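Local structure of LIM domain only protein 7 (2EAQ) at residues F19-K24 with L81-R86. The protein carries a PDZ domain, the module modelled here, which probably binds C-terminal peptides of partner proteins. Sequence-based numbering, arbitrary orientation.
Sequences FGFTIK and LVMDVR
L81 meets both phenylalanines of F19-K24 with one methyl, CD2. Over the F19 ring this carbon stands 3.7 Å from the ring centroid and 17° off the normal, which satisfies a CH-pi contact; it is offset toward the rim, 3.6 Å from F19 CD2. The same methyl approaches F21 near its ring plane, with L81 CD2 3.6 Å from F21 CE2, so one methyl sits over a face of the first ring and at the edge of the second. L81 CB adds a second point of support, 3.8 Å from F19 CZ. With CG set opposite the backbone N (chi1 -171°), the leucine extends across the gap between the two backbones, where no hydrogen bond joins them. M72 and A75 of helix 65-78 also touch L81.

Two residues on, M83 points inward again and meets the same end of F21, atoms CE2 and CZ. Its SD lies 4.6 Å from the F21 centroid and 31° off the normal, an oblique Met-aromatic contact whose closest pair is SD and F21 CZ at 4.1 Å. F21 and M83 approach each other from opposite directions. L46 packs on both F21 and M83, while I52 and I55 of strand 51-55 also flank M83.

V82 and D84 face the other way, and D84 is salt-bridged to R6 of strand 2-10. The buried residues F19, L81 and M83, with the partly exposed F21, thus join two separate sheets through side chains alone. The run D18-F19-G20-F21 is consistent with the GLGF carboxylate-binding loop that leads into the peptide-binding strand of a PDZ domain.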
loop_
_atom_site.group_PDB
_atom_site.type_symbol
_atom_site.label_atom_id
_atom_site.label_comp_id
_atom_site.label_asym_id
_atom_site.label_seq_id
_atom_site.Cartn_x
_atom_site.Cartn_y
_atom_site.Cartn_z
ATOM N N PHE A 19 -0.870 -4.454 7.716
ATOM C CA PHE A 19 0.534 -4.129 7.464
ATOM C C PHE A 19 1.068 -2.893 8.149
ATOM O O PHE A 19 2.277 -2.696 8.180
ATOM C CB PHE A 19 0.796 -3.996 5.967
ATOM C CG PHE A 19 0.746 -5.295 5.203
ATOM C CD1 PHE A 19 1.871 -6.097 5.078
ATOM C CD2 PHE A 19 -0.428 -5.702 4.584
ATOM C CE1 PHE A 19 1.841 -7.279 4.331
ATOM C CE2 PHE A 19 -0.483 -6.921 3.828
ATOM C CZ PHE A 19 0.672 -7.697 3.711
ATOM N N GLY A 20 0.193 -2.089 8.737
ATOM C CA GLY A 20 0.720 -0.926 9.445
ATOM C C GLY A 20 0.518 0.387 8.768
ATOM O O GLY A 20 1.068 1.365 9.237
ATOM N N PHE A 21 -0.286 0.472 7.697
ATOM C CA PHE A 21 -0.504 1.787 7.106
ATOM C C PHE A 21 -2.013 1.898 6.800
ATOM O O PHE A 21 -2.729 0.892 6.738
ATOM C CB PHE A 21 0.336 1.935 5.812
ATOM C CG PHE A 21 -0.109 1.096 4.679
ATOM C CD1 PHE A 21 -0.955 1.609 3.720
ATOM C CD2 PHE A 21 0.330 -0.236 4.547
ATOM C CE1 PHE A 21 -1.358 0.784 2.659
ATOM C CE2 PHE A 21 -0.086 -1.037 3.494
ATOM C CZ PHE A 21 -0.925 -0.514 2.575
ATOM N N THR A 22 -2.480 3.136 6.680
ATOM C CA THR A 22 -3.878 3.397 6.253
ATOM C C THR A 22 -3.783 4.225 4.976
ATOM O O THR A 22 -2.762 4.890 4.701
ATOM C CB THR A 22 -4.690 4.161 7.272
ATOM O OG1 THR A 22 -4.094 5.425 7.528
ATOM C CG2 THR A 22 -4.775 3.346 8.593
ATOM N N ILE A 23 -4.861 4.210 4.197
ATOM C CA ILE A 23 -4.914 4.912 2.925
ATOM C C ILE A 23 -5.777 6.147 2.999
ATOM O O ILE A 23 -6.826 6.156 3.713
ATOM C CB ILE A 23 -5.478 3.959 1.869
ATOM C CG1 ILE A 23 -4.476 2.809 1.637
ATOM C CG2 ILE A 23 -5.713 4.703 0.511
ATOM C CD1 ILE A 23 -4.846 1.810 0.544
ATOM N N LYS A 24 -5.284 7.194 2.351
ATOM C CA LYS A 24 -6.008 8.441 2.141
ATOM C C LYS A 24 -6.569 8.365 0.741
ATOM O O LYS A 24 -5.836 8.323 -0.273
ATOM C CB LYS A 24 -5.091 9.660 2.218
ATOM C CG LYS A 24 -5.912 10.950 1.983
ATOM C CD LYS A 24 -5.121 12.181 2.367
ATOM C CE LYS A 24 -4.421 12.696 1.127
ATOM N NZ LYS A 24 -4.249 14.215 1.147
ATOM N N LEU A 81 3.149 -7.843 0.124
ATOM C CA LEU A 81 2.643 -6.656 -0.508
ATOM C C LEU A 81 3.782 -5.924 -1.213
ATOM O O LEU A 81 4.602 -5.310 -0.546
ATOM C CB LEU A 81 2.010 -5.840 0.616
ATOM C CG LEU A 81 1.206 -4.627 0.279
ATOM C CD1 LEU A 81 0.030 -4.951 -0.639
ATOM C CD2 LEU A 81 0.734 -4.069 1.637
ATOM N N VAL A 82 3.826 -5.989 -2.541
ATOM C CA VAL A 82 4.842 -5.292 -3.341
ATOM C C VAL A 82 4.097 -4.076 -3.906
ATOM O O VAL A 82 3.236 -4.235 -4.796
ATOM C CB VAL A 82 5.399 -6.174 -4.462
ATOM C CG1 VAL A 82 6.406 -5.411 -5.348
ATOM C CG2 VAL A 82 6.191 -7.333 -3.858
ATOM N N MET A 83 4.448 -2.902 -3.402
ATOM C CA MET A 83 3.727 -1.673 -3.754
ATOM C C MET A 83 4.443 -0.796 -4.710
ATOM O O MET A 83 5.629 -0.528 -4.483
ATOM C CB MET A 83 3.472 -0.855 -2.488
ATOM C CG MET A 83 2.886 -1.618 -1.244
ATOM S SD MET A 83 2.384 -0.482 0.168
ATOM C CE MET A 83 2.131 1.009 -0.911
ATOM N N ASP A 84 3.801 -0.379 -5.773
ATOM C CA ASP A 84 4.443 0.601 -6.656
ATOM C C ASP A 84 3.911 1.947 -6.200
ATOM O O ASP A 84 2.678 2.111 -6.120
ATOM C CB ASP A 84 4.072 0.346 -8.109
ATOM C CG ASP A 84 4.776 -0.830 -8.678
ATOM O OD1 ASP A 84 5.658 -1.337 -8.004
ATOM O OD2 ASP A 84 4.454 -1.216 -9.807
ATOM N N VAL A 85 4.773 2.850 -5.776
ATOM C CA VAL A 85 4.387 4.154 -5.313
ATOM C C VAL A 85 5.120 5.252 -6.031
ATOM O O VAL A 85 6.144 5.045 -6.694
ATOM C CB VAL A 85 4.598 4.319 -3.749
ATOM C CG1 VAL A 85 3.973 3.144 -2.989
ATOM C CG2 VAL A 85 6.041 4.457 -3.398
ATOM N N ARG A 86 4.588 6.450 -5.910
ATOM C CA ARG A 86 5.180 7.678 -6.465
ATOM C C ARG A 86 5.367 8.575 -5.257
ATOM O O ARG A 86 4.413 8.927 -4.544
ATOM C CB ARG A 86 4.211 8.304 -7.466
ATOM C CG ARG A 86 4.714 9.557 -8.108
ATOM C CD ARG A 86 4.043 9.744 -9.461
ATOM N NE ARG A 86 3.825 8.434 -10.056
ATOM C CZ ARG A 86 3.877 8.146 -11.349
ATOM N NH1 ARG A 86 4.156 9.089 -12.231
ATOM N NH2 ARG A 86 3.619 6.904 -11.758
#